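Local coordinates for hypothetical protein AGR_L_1239 (Agrobacterium tumefaciens str. C58, PDB 1VQS) that is of unknown function but belongs to the NIPSNAP family and adopts a ferredoxin-like fold of the dimeric alpha-beta barrel clan, at residues 51-56 with 62-67; 31-36 with 89-94; 20-23 with 29-32; 67-70 with 74-77. All coordinates share one frame; numbering follows the deposited sequence. Where two conformers were deposited one is given.

Interaction 1: 51-56 with 62-67; sequences GYFFSE and EIVHIW
Tyr52 lies flat against His65 across two antiparallel strands, and its side chain carries much of the contact. From CB, a chi1 of -151° sets CG anti to the backbone N and swings the phenol over the neighbouring strand. CG and CD2 meet the His65 methylene, CD2 to His65 CB being 3.4 Å, and this CB stands over the Tyr52 face in a CH-pi contact. Further out, CE2 sits 3.6 Å from His65 CG, and the two rings form an offset stack with planes 12° apart and centroids 4.6 Å apart. On the other flank CE1 reaches CG2 of Ile63 obliquely. At the tip, OH passes near His65 CD2 and finds its polar partner in the hydroxyl of Tyr30 on helix 27-46.

The frame is a beta hairpin of the ferredoxin-like sheet, in which the segments 51-55 and 62-67 run antiparallel, their directions 167° apart. Gly51-Ile66 and Phe53-Val64 are hydrogen-bonded pairs; Tyr52-His65 and Phe54-Ile63 are non-hydrogen-bonded ones. Phe53 N donates to Val64 O at 2.8 Å, and Val64 N returns a bond to Phe53 O. The Gly51 N bond to Ile66 O is weak. Toward the turn, Ser55 N donates to Glu62 O at 2.9 Å.

On the face opposite Tyr52, the Phe53 ring presents its edge to Ile66 CD1. Strand 48-55 is outermost within the chain, but Phe53 to Ser55 pair antiparallel with a strand of a second subunit. The His65 ring is also gripped in its own plane, where ND1 accepts from Trp67 NE1 at 2.9 Å.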
loop_
_atom_site.group_PDB
_atom_site.type_symbol
_atom_site.label_atom_id
_atom_site.label_comp_id
_atom_site.label_asym_id
_atom_site.label_seq_id
_atom_site.Cartn_x
_atom_site.Cartn_y
_atom_site.Cartn_z
ATOM N N GLY B 51 -22.246 9.807 10.570
ATOM C CA GLY B 51 -22.193 8.418 10.978
ATOM C C GLY B 51 -20.883 8.122 11.679
ATOM O O GLY B 51 -19.904 8.843 11.503
ATOM N N TYR B 52 -20.879 7.083 12.506
ATOM C CA TYR B 52 -19.707 6.743 13.291
ATOM C C TYR B 52 -19.682 5.226 13.411
ATOM O O TYR B 52 -20.557 4.646 14.040
ATOM C CB TYR B 52 -19.794 7.414 14.659
ATOM C CG TYR B 52 -18.435 7.730 15.296
ATOM C CD1 TYR B 52 -17.572 6.721 15.703
ATOM C CD2 TYR B 52 -18.054 9.050 15.541
ATOM C CE1 TYR B 52 -16.327 7.016 16.294
ATOM C CE2 TYR B 52 -16.814 9.350 16.131
ATOM C CZ TYR B 52 -15.956 8.325 16.506
ATOM O OH TYR B 52 -14.719 8.591 17.115
ATOM N N PHE B 53 -18.662 4.589 12.829
ATOM C CA PHE B 53 -18.652 3.140 12.608
ATOM C C PHE B 53 -17.350 2.512 13.070
ATOM O O PHE B 53 -16.317 3.157 13.128
ATOM C CB PHE B 53 -18.821 2.814 11.117
ATOM C CG PHE B 53 -19.955 3.562 10.460
ATOM C CD1 PHE B 53 -21.250 3.158 10.652
ATOM C CD2 PHE B 53 -19.737 4.675 9.670
ATOM C CE1 PHE B 53 -22.312 3.828 10.061
ATOM C CE2 PHE B 53 -20.829 5.363 9.079
ATOM C CZ PHE B 53 -22.096 4.919 9.274
ATOM N N PHE B 54 -17.442 1.225 13.359
ATOM C CA PHE B 54 -16.273 0.414 13.671
ATOM C C PHE B 54 -16.294 -0.869 12.855
ATOM O O PHE B 54 -17.331 -1.310 12.385
ATOM C CB PHE B 54 -16.150 0.110 15.170
ATOM C CG PHE B 54 -17.274 -0.665 15.745
ATOM C CD1 PHE B 54 -18.440 -0.033 16.160
ATOM C CD2 PHE B 54 -17.164 -2.032 15.913
ATOM C CE1 PHE B 54 -19.458 -0.760 16.723
ATOM C CE2 PHE B 54 -18.188 -2.771 16.463
ATOM C CZ PHE B 54 -19.335 -2.136 16.861
ATOM N N SER B 55 -15.115 -1.424 12.582
ATOM C CA SER B 55 -15.051 -2.480 11.581
ATOM C C SER B 55 -15.483 -3.864 12.094
ATOM O O SER B 55 -15.266 -4.210 13.249
ATOM C CB SER B 55 -13.677 -2.509 10.882
ATOM O OG SER B 55 -12.578 -2.507 11.764
ATOM N N GLU B 56 -16.088 -4.637 11.182
ATOM C CA GLU B 56 -16.518 -6.011 11.375
ATOM C C GLU B 56 -15.895 -6.968 10.356
ATOM O O GLU B 56 -15.378 -8.014 10.736
ATOM C CB GLU B 56 -18.046 -6.098 11.265
ATOM C CG GLU B 56 -18.617 -7.519 11.355
ATOM C CD GLU B 56 -18.234 -8.239 12.658
ATOM O OE1 GLU B 56 -18.093 -7.566 13.696
ATOM O OE2 GLU B 56 -18.083 -9.484 12.659
ATOM N N GLU B 62 -10.569 -0.793 12.927
ATOM C CA GLU B 62 -10.800 0.447 12.196
ATOM C C GLU B 62 -12.015 1.211 12.702
ATOM O O GLU B 62 -13.071 0.637 12.993
ATOM C CB GLU B 62 -10.953 0.170 10.704
ATOM C CG GLU B 62 -11.003 1.421 9.832
ATOM C CD GLU B 62 -11.080 1.108 8.353
ATOM O OE1 GLU B 62 -12.212 0.840 7.873
ATOM O OE2 GLU B 62 -10.016 1.136 7.721
ATOM N N ILE B 63 -11.849 2.527 12.777
ATOM C CA ILE B 63 -12.920 3.501 13.033
ATOM C C ILE B 63 -13.126 4.348 11.773
ATOM O O ILE B 63 -12.146 4.800 11.186
ATOM C CB ILE B 63 -12.571 4.408 14.224
ATOM C CG1 ILE B 63 -12.477 3.589 15.520
ATOM C CG2 ILE B 63 -13.609 5.541 14.397
ATOM C CD1 ILE B 63 -13.752 2.963 15.995
ATOM N N VAL B 64 -14.374 4.570 11.362
ATOM C CA VAL B 64 -14.683 5.535 10.312
ATOM C C VAL B 64 -15.752 6.460 10.819
ATOM O O VAL B 64 -16.781 6.002 11.302
ATOM C CB VAL B 64 -15.193 4.857 9.073
ATOM C CG1 VAL B 64 -15.764 5.889 8.067
ATOM C CG2 VAL B 64 -14.096 4.057 8.403
ATOM N N HIS B 65 -15.512 7.761 10.763
ATOM C CA HIS B 65 -16.570 8.696 11.094
ATOM C C HIS B 65 -16.667 9.758 10.020
ATOM O O HIS B 65 -15.683 10.069 9.358
ATOM C CB HIS B 65 -16.493 9.256 12.528
ATOM C CG HIS B 65 -15.185 9.874 12.934
ATOM N ND1 HIS B 65 -15.039 11.220 13.222
ATOM C CD2 HIS B 65 -13.991 9.306 13.202
ATOM C CE1 HIS B 65 -13.804 11.446 13.622
ATOM N NE2 HIS B 65 -13.144 10.307 13.619
ATOM N N ILE B 66 -17.898 10.232 9.819
ATOM C CA ILE B 66 -18.252 11.083 8.724
ATOM C C ILE B 66 -18.979 12.310 9.252
ATOM O O ILE B 66 -19.900 12.203 10.079
ATOM C CB ILE B 66 -19.168 10.352 7.774
ATOM C CG1 ILE B 66 -18.538 9.029 7.346
ATOM C CG2 ILE B 66 -19.500 11.243 6.615
ATOM C CD1 ILE B 66 -19.328 8.273 6.314
ATOM N N TRP B 67 -18.575 13.479 8.749
ATOM C CA TRP B 67 -19.135 14.763 9.146
ATOM C C TRP B 67 -19.545 15.508 7.887
ATOM O O TRP B 67 -18.875 15.376 6.860
ATOM C CB TRP B 67 -18.063 15.591 9.875
ATOM C CG TRP B 67 -17.612 14.954 11.131
ATOM C CD1 TRP B 67 -16.632 13.994 11.265
ATOM C CD2 TRP B 67 -18.146 15.166 12.448
ATOM N NE1 TRP B 67 -16.531 13.608 12.580
ATOM C CE2 TRP B 67 -17.421 14.333 13.326
ATOM C CE3 TRP B 67 -19.134 16.003 12.972
ATOM C CZ2 TRP B 67 -17.669 14.298 14.698
ATOM C CZ3 TRP B 67 -19.370 15.970 14.353
ATOM C CH2 TRP B 67 -18.623 15.119 15.188
#

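Interaction 2: 31-36 with 89-94; sequences LKVVED and LSFLPK
Val33 and Val34 on helix 27-46 meet Phe91 and Lys94 from the irregular, helically coiled segment after helix 86-89, so the contact joins the first long helix of the ferredoxin-like fold to the connection leading into strand 99-109. The close-packed part is the end of the Phe91 ring. Its CG is anti to the backbone N (chi1 169°), which sends the ring out toward the helix, where CE1 comes 3.5 Å from Val33 O and CZ lies 4.0 Å from Val34 CG2. No hydrogen bond spans the two segments. Ile95 touches both valines, and Val34 also packs on Tyr52, continuing the buried side.

The solvent side is made by Lys94. Its aliphatic stem passes obliquely by CG2 of Val33, while the chain bends at chi4 and its ammonium leads away from the valine to a salt bridge with Glu37 on the same helix. Within the stem two carbons share the same methyl: Val33 CG2 is 3.8 Å from Lys94 CB and 3.7 Å from Lys94 CD.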
loop_
_atom_site.group_PDB
_atom_site.type_symbol
_atom_site.label_atom_id
_atom_site.label_comp_id
_atom_site.label_asym_id
_atom_site.label_seq_id
_atom_site.Cartn_x
_atom_site.Cartn_y
_atom_site.Cartn_z
ATOM N N LEU B 31 -14.304 3.266 21.938
ATOM C CA LEU B 31 -15.715 3.634 21.811
ATOM C C LEU B 31 -16.312 4.036 23.147
ATOM O O LEU B 31 -17.168 4.934 23.205
ATOM C CB LEU B 31 -16.519 2.497 21.207
ATOM C CG LEU B 31 -16.200 2.230 19.737
ATOM C CD1 LEU B 31 -16.959 0.977 19.319
ATOM C CD2 LEU B 31 -16.575 3.401 18.849
ATOM N N LYS B 32 -15.855 3.392 24.218
ATOM C CA LYS B 32 -16.362 3.725 25.548
ATOM C C LYS B 32 -16.037 5.168 25.913
ATOM O O LYS B 32 -16.913 5.933 26.292
ATOM C CB LYS B 32 -15.820 2.768 26.600
ATOM C CG LYS B 32 -16.281 3.123 28.020
ATOM C CD LYS B 32 -15.573 2.283 29.081
ATOM C CE LYS B 32 -16.052 0.831 29.094
ATOM N NZ LYS B 32 -17.371 0.671 29.779
ATOM N N VAL B 33 -14.767 5.533 25.800
ATOM C CA VAL B 33 -14.344 6.858 26.240
ATOM C C VAL B 33 -14.848 7.952 25.283
ATOM O O VAL B 33 -15.202 9.044 25.714
ATOM C CB VAL B 33 -12.815 6.912 26.480
ATOM C CG1 VAL B 33 -12.057 6.994 25.179
ATOM C CG2 VAL B 33 -12.449 8.087 27.385
ATOM N N VAL B 34 -14.933 7.667 23.996
ATOM C CA VAL B 34 -15.559 8.625 23.074
ATOM C C VAL B 34 -17.025 8.867 23.449
ATOM O O VAL B 34 -17.466 10.023 23.593
ATOM C CB VAL B 34 -15.422 8.203 21.586
ATOM C CG1 VAL B 34 -16.237 9.146 20.690
ATOM C CG2 VAL B 34 -13.950 8.237 21.148
ATOM N N GLU B 35 -17.783 7.792 23.662
ATOM C CA GLU B 35 -19.163 7.967 24.091
ATOM C C GLU B 35 -19.268 8.805 25.362
ATOM O O GLU B 35 -20.059 9.750 25.428
ATOM C CB GLU B 35 -19.863 6.628 24.332
ATOM C CG GLU B 35 -21.285 6.824 24.830
ATOM C CD GLU B 35 -22.143 5.611 24.745
ATOM O OE1 GLU B 35 -21.654 4.552 24.376
ATOM O OE2 GLU B 35 -23.355 5.750 25.048
ATOM N N ASP B 36 -18.504 8.436 26.384
ATOM C CA ASP B 36 -18.730 8.964 27.713
ATOM C C ASP B 36 -18.150 10.357 27.878
ATOM O O ASP B 36 -18.690 11.177 28.645
ATOM C CB ASP B 36 -18.117 8.032 28.747
ATOM C CG ASP B 36 -18.883 6.742 28.914
ATOM O OD1 ASP B 36 -20.005 6.601 28.368
ATOM O OD2 ASP B 36 -18.354 5.860 29.624
ATOM N N LEU B 89 -8.888 19.361 24.271
ATOM C CA LEU B 89 -7.471 19.038 24.442
ATOM C C LEU B 89 -7.254 18.147 25.653
ATOM O O LEU B 89 -6.307 17.347 25.671
ATOM C CB LEU B 89 -6.654 20.307 24.549
ATOM C CG LEU B 89 -6.691 21.211 23.315
ATOM C CD1 LEU B 89 -6.043 22.541 23.615
ATOM C CD2 LEU B 89 -5.955 20.562 22.162
ATOM N N SER B 90 -8.113 18.258 26.657
ATOM C CA SER B 90 -8.015 17.374 27.841
ATOM C C SER B 90 -8.628 16.001 27.565
ATOM O O SER B 90 -8.349 15.042 28.298
ATOM C CB SER B 90 -8.593 17.997 29.095
ATOM O OG SER B 90 -9.933 18.362 28.930
ATOM N N PHE B 91 -9.496 15.924 26.557
ATOM C CA PHE B 91 -10.031 14.629 26.146
ATOM C C PHE B 91 -9.077 13.846 25.256
ATOM O O PHE B 91 -8.919 12.618 25.423
ATOM C CB PHE B 91 -11.381 14.794 25.384
ATOM C CG PHE B 91 -11.820 13.521 24.714
ATOM C CD1 PHE B 91 -12.342 12.484 25.482
ATOM C CD2 PHE B 91 -11.632 13.319 23.357
ATOM C CE1 PHE B 91 -12.679 11.261 24.882
ATOM C CE2 PHE B 91 -11.988 12.106 22.767
ATOM C CZ PHE B 91 -12.495 11.084 23.550
ATOM N N LEU B 92 -8.437 14.529 24.310
ATOM C CA LEU B 92 -7.568 13.870 23.333
ATOM C C LEU B 92 -6.561 12.831 23.886
ATOM O O LEU B 92 -6.352 11.808 23.226
ATOM C CB LEU B 92 -6.849 14.881 22.437
ATOM C CG LEU B 92 -7.679 15.570 21.344
ATOM C CD1 LEU B 92 -6.819 16.631 20.660
ATOM C CD2 LEU B 92 -8.204 14.557 20.341
ATOM N N PRO B 93 -5.926 13.082 25.046
ATOM C CA PRO B 93 -4.980 12.070 25.544
ATOM C C PRO B 93 -5.603 10.697 25.723
ATOM O O PRO B 93 -4.880 9.686 25.731
ATOM C CB PRO B 93 -4.532 12.634 26.903
ATOM C CG PRO B 93 -4.690 14.124 26.734
ATOM C CD PRO B 93 -5.937 14.286 25.905
ATOM N N LYS B 94 -6.922 10.644 25.874
ATOM C CA LYS B 94 -7.615 9.380 26.127
ATOM C C LYS B 94 -7.800 8.542 24.853
ATOM O O LYS B 94 -8.126 7.343 24.945
ATOM C CB LYS B 94 -8.980 9.634 26.771
ATOM C CG LYS B 94 -8.920 10.495 28.022
ATOM C CD LYS B 94 -10.293 10.917 28.451
ATOM C CE LYS B 94 -10.211 11.926 29.567
ATOM N NZ LYS B 94 -10.296 11.242 30.863
#

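Interaction 3: 20-23 with 29-32; sequences YRLK and AYLK
The apolar part of this contact centres on Leu22, whose CD1 meets the root of Tyr30 while CD2 lies over its ring. Leu22 CD1 is 3.7 Å from Tyr30 CB and equally close to Tyr30 CG, while Leu22 CD2 stands over one face, 4.1 Å from Tyr30 CD2. The leucine and tyrosine side chains cross at about a right angle. Tyr30 CG is anti to the backbone N (chi1 176°), which carries the ring away from helix 27-46 and across the sheet beneath it.

A second kind of contact joins the two tyrosines, again nearly perpendicular. The hydroxyl of Tyr30 lies at the edge of the Tyr20 ring and close to its plane, with Tyr30 OH 3.4 Å from Tyr20 CE2 and 3.5 Å from Tyr20 CD2. This placement is probably mildly favourable, since the C-H rim carries partial positive charge. Tyr20 CD2 adds apolar packing, 4.3 Å from Tyr30 CZ.

Hydrogen bonds do not cross between the segments; the polar ends are held from outside. The Tyr30 hydroxyl has its polar partner on strand 48-55, and Tyr20 OH receives a bond from Arg18 NE. The Tyr20 ring also meets that of His65, their planes about 75° apart, and Ile63 touches both Leu22 and Tyr30.

All three touching residues are buried, and they join the end of strand 14-22 to the start of the helix that follows it: the first beta-alpha unit of the ferredoxin-like fold, with the helix packed on one face of the antiparallel sheet.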
loop_
_atom_site.group_PDB
_atom_site.type_symbol
_atom_site.label_atom_id
_atom_site.label_comp_id
_atom_site.label_asym_id
_atom_site.label_seq_id
_atom_site.Cartn_x
_atom_site.Cartn_y
_atom_site.Cartn_z
ATOM N N TYR B 20 -9.486 5.795 10.914
ATOM C CA TYR B 20 -8.402 5.540 11.892
ATOM C C TYR B 20 -8.158 4.055 11.975
ATOM O O TYR B 20 -9.122 3.268 12.072
ATOM C CB TYR B 20 -8.760 6.019 13.312
ATOM C CG TYR B 20 -9.204 7.451 13.460
ATOM C CD1 TYR B 20 -8.788 8.413 12.573
ATOM C CD2 TYR B 20 -9.984 7.864 14.551
ATOM C CE1 TYR B 20 -9.162 9.742 12.711
ATOM C CE2 TYR B 20 -10.357 9.196 14.694
ATOM C CZ TYR B 20 -9.923 10.124 13.762
ATOM O OH TYR B 20 -10.289 11.470 13.830
ATOM N N ARG B 21 -6.881 3.682 12.037
ATOM C CA ARG B 21 -6.486 2.355 12.449
ATOM C C ARG B 21 -6.042 2.420 13.890
ATOM O O ARG B 21 -5.109 3.145 14.214
ATOM C CB ARG B 21 -5.350 1.792 11.593
ATOM C CG ARG B 21 -5.035 0.331 11.918
ATOM C CD ARG B 21 -3.763 -0.108 11.235
ATOM N NE ARG B 21 -2.583 0.217 12.028
ATOM C CZ ARG B 21 -1.390 0.456 11.508
ATOM N NH1 ARG B 21 -1.219 0.450 10.204
ATOM N NH2 ARG B 21 -0.369 0.676 12.301
ATOM N N LEU B 22 -6.729 1.695 14.769
ATOM C CA LEU B 22 -6.370 1.674 16.165
ATOM C C LEU B 22 -5.332 0.618 16.514
ATOM O O LEU B 22 -5.133 -0.366 15.807
ATOM C CB LEU B 22 -7.601 1.428 17.066
ATOM C CG LEU B 22 -8.832 2.297 16.812
ATOM C CD1 LEU B 22 -9.859 2.089 17.935
ATOM C CD2 LEU B 22 -8.474 3.756 16.720
ATOM N N LYS B 23 -4.702 0.835 17.668
ATOM C CA LYS B 23 -3.957 -0.203 18.359
ATOM C C LYS B 23 -4.811 -1.484 18.419
ATOM O O LYS B 23 -6.013 -1.437 18.700
ATOM C CB LYS B 23 -3.675 0.285 19.795
ATOM C CG LYS B 23 -3.398 -0.790 20.856
ATOM C CD LYS B 23 -2.013 -1.378 20.646
ATOM C CE LYS B 23 -1.673 -2.513 21.608
ATOM N NZ LYS B 23 -2.483 -3.766 21.403
ATOM N N ALA B 29 -12.344 -0.029 24.173
ATOM C CA ALA B 29 -11.904 1.094 25.024
ATOM C C ALA B 29 -12.107 2.457 24.393
ATOM O O ALA B 29 -12.532 3.424 25.047
ATOM C CB ALA B 29 -10.455 0.918 25.445
ATOM N N TYR B 30 -11.809 2.530 23.102
ATOM C CA TYR B 30 -11.966 3.752 22.334
ATOM C C TYR B 30 -13.424 4.188 22.302
ATOM O O TYR B 30 -13.763 5.351 22.578
ATOM C CB TYR B 30 -11.406 3.536 20.917
ATOM C CG TYR B 30 -11.590 4.686 19.981
ATOM C CD1 TYR B 30 -12.774 4.827 19.261
ATOM C CD2 TYR B 30 -10.575 5.609 19.739
ATOM C CE1 TYR B 30 -12.956 5.882 18.382
ATOM C CE2 TYR B 30 -10.765 6.673 18.857
ATOM C CZ TYR B 30 -11.960 6.806 18.191
ATOM O OH TYR B 30 -12.156 7.853 17.310
ATOM N N LEU B 31 -14.304 3.266 21.938
ATOM C CA LEU B 31 -15.715 3.634 21.811
ATOM C C LEU B 31 -16.312 4.036 23.147
ATOM O O LEU B 31 -17.168 4.934 23.205
ATOM C CB LEU B 31 -16.519 2.497 21.207
ATOM C CG LEU B 31 -16.200 2.230 19.737
ATOM C CD1 LEU B 31 -16.959 0.977 19.319
ATOM C CD2 LEU B 31 -16.575 3.401 18.849
ATOM N N LYS B 32 -15.855 3.392 24.218
ATOM C CA LYS B 32 -16.362 3.725 25.548
ATOM C C LYS B 32 -16.037 5.168 25.913
ATOM O O LYS B 32 -16.913 5.933 26.292
ATOM C CB LYS B 32 -15.820 2.768 26.600
ATOM C CG LYS B 32 -16.281 3.123 28.020
ATOM C CD LYS B 32 -15.573 2.283 29.081
ATOM C CE LYS B 32 -16.052 0.831 29.094
ATOM N NZ LYS B 32 -17.371 0.671 29.779
#

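Interaction 4: 67-70 with 74-77; sequences WAFS and DRAE
Arg75 lays its aliphatic chain across the ring of Phe69, at the place where strand 62-69 of the ferredoxin-like fold gives way to helix 72-84. The first shell begins with this CH-pi contact. Arg75 CB stands over one face of the phenyl, 3.8 Å from the ring centroid and 15° off the ring normal. The arginine then runs on toward the far side of the ring: its CG is 3.8 Å from Phe69 CE2, and its CD is 3.9 Å from the same atom. Because the chain is extended from CG to NE, successive methylenes follow the ring instead of curling off it. The guanidinium does not stack, since its plane is turned 82° from that of the phenyl. Beside this, at the exposed end of the contact, Ser70 and Asp74 are joined through solvent.

What directs the arginine head group lies further out. Arg75 NE makes a salt bridge with Glu16 of strand 14-22, and NH1 makes another with Glu56 of a neighbouring subunit, the fourth in the assembly. The arginine thus lies over the phenylalanine with its charge committed to two carboxylates. Phe69 is itself set in the sheet by backbone bonding with Phe14.

The carboxylate of Asp74 is also gripped by Arg78 NE, one turn along the helix, while Ser71 OG accepts from the Asp74 backbone N near the helix start. A single water bridges the junction: it accepts from Ser70 N at 2.8 Å and donates to Asp74 OD2 at 2.6 Å.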
loop_
_atom_site.group_PDB
_atom_site.type_symbol
_atom_site.label_atom_id
_atom_site.label_comp_id
_atom_site.label_asym_id
_atom_site.label_seq_id
_atom_site.Cartn_x
_atom_site.Cartn_y
_atom_site.Cartn_z
ATOM N N TRP B 67 -18.575 13.479 8.749
ATOM C CA TRP B 67 -19.135 14.763 9.146
ATOM C C TRP B 67 -19.545 15.508 7.887
ATOM O O TRP B 67 -18.875 15.376 6.860
ATOM C CB TRP B 67 -18.063 15.591 9.875
ATOM C CG TRP B 67 -17.612 14.954 11.131
ATOM C CD1 TRP B 67 -16.632 13.994 11.265
ATOM C CD2 TRP B 67 -18.146 15.166 12.448
ATOM N NE1 TRP B 67 -16.531 13.608 12.580
ATOM C CE2 TRP B 67 -17.421 14.333 13.326
ATOM C CE3 TRP B 67 -19.134 16.003 12.972
ATOM C CZ2 TRP B 67 -17.669 14.298 14.698
ATOM C CZ3 TRP B 67 -19.370 15.970 14.353
ATOM C CH2 TRP B 67 -18.623 15.119 15.188
ATOM N N ALA B 68 -20.601 16.320 7.970
ATOM C CA ALA B 68 -21.085 17.154 6.843
ATOM C C ALA B 68 -20.833 18.609 7.161
ATOM O O ALA B 68 -21.092 19.035 8.287
ATOM C CB ALA B 68 -22.573 16.968 6.647
ATOM N N PHE B 69 -20.356 19.355 6.153
ATOM C CA PHE B 69 -20.076 20.802 6.271
ATOM C C PHE B 69 -20.654 21.570 5.095
ATOM O O PHE B 69 -20.673 21.056 3.968
ATOM C CB PHE B 69 -18.562 21.034 6.303
ATOM C CG PHE B 69 -17.875 20.375 7.459
ATOM C CD1 PHE B 69 -17.953 20.937 8.707
ATOM C CD2 PHE B 69 -17.154 19.206 7.307
ATOM C CE1 PHE B 69 -17.330 20.340 9.801
ATOM C CE2 PHE B 69 -16.543 18.604 8.392
ATOM C CZ PHE B 69 -16.617 19.182 9.639
ATOM N N SER B 70 -21.088 22.803 5.322
ATOM C CA SER B 70 -21.665 23.579 4.227
ATOM C C SER B 70 -20.598 24.179 3.321
ATOM O O SER B 70 -20.886 24.517 2.160
ATOM C CB SER B 70 -22.562 24.704 4.758
ATOM O OG SER B 70 -21.863 25.461 5.709
ATOM N N ASP B 74 -15.920 26.966 6.419
ATOM C CA ASP B 74 -16.645 26.759 7.662
ATOM C C ASP B 74 -16.083 25.556 8.409
ATOM O O ASP B 74 -15.896 25.597 9.634
ATOM C CB ASP B 74 -18.149 26.604 7.430
ATOM C CG ASP B 74 -18.939 26.630 8.743
ATOM O OD1 ASP B 74 -18.785 27.577 9.534
ATOM O OD2 ASP B 74 -19.677 25.681 8.981
ATOM N N ARG B 75 -15.787 24.478 7.689
ATOM C CA ARG B 75 -15.108 23.350 8.333
ATOM C C ARG B 75 -13.848 23.824 9.051
ATOM O O ARG B 75 -13.558 23.432 10.167
ATOM C CB ARG B 75 -14.724 22.282 7.300
ATOM C CG ARG B 75 -13.805 21.196 7.835
ATOM C CD ARG B 75 -13.393 20.228 6.717
ATOM N NE ARG B 75 -12.540 19.220 7.329
ATOM C CZ ARG B 75 -11.261 19.388 7.642
ATOM N NH1 ARG B 75 -10.615 20.484 7.274
ATOM N NH2 ARG B 75 -10.617 18.432 8.286
ATOM N N ALA B 76 -13.059 24.629 8.354
ATOM C CA ALA B 76 -11.793 25.079 8.932
ATOM C C ALA B 76 -12.002 25.870 10.230
ATOM O O ALA B 76 -11.290 25.677 11.211
ATOM C CB ALA B 76 -11.035 25.908 7.928
ATOM N N GLU B 77 -12.992 26.738 10.233
ATOM C CA GLU B 77 -13.255 27.575 11.398
ATOM C C GLU B 77 -13.718 26.698 12.568
ATOM O O GLU B 77 -13.310 26.898 13.719
ATOM C CB GLU B 77 -14.307 28.592 11.030
ATOM C CG GLU B 77 -13.767 29.613 10.024
ATOM C CD GLU B 77 -14.839 30.391 9.301
ATOM O OE1 GLU B 77 -15.994 30.398 9.779
ATOM O OE2 GLU B 77 -14.509 31.008 8.252
HETATM O O HOH W 1 -20.644 23.513 7.984
#

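How the interactions relate
From the N terminus, interaction 3 comes first, closing the short loop between strand 14-22 and helix 27-46. Interaction 2 opens on that same helix, sharing Leu31 and Lys32 with it, and closes far along the chain after helix 86-89. Nested inside its loop are interaction 1, the hairpin of strands 48-55 and 62-69, and interaction 4, which begins at Trp67 where interaction 1 ends and turns the chain into helix 72-84. Interactions 1 and 3 touch directly through the backbone pairing of Ile63 with Tyr20, which joins the hairpin to strand 14-22. Interactions 3 and 4 sit on opposite sides of the chain's centre, their centres about 24 Å apart.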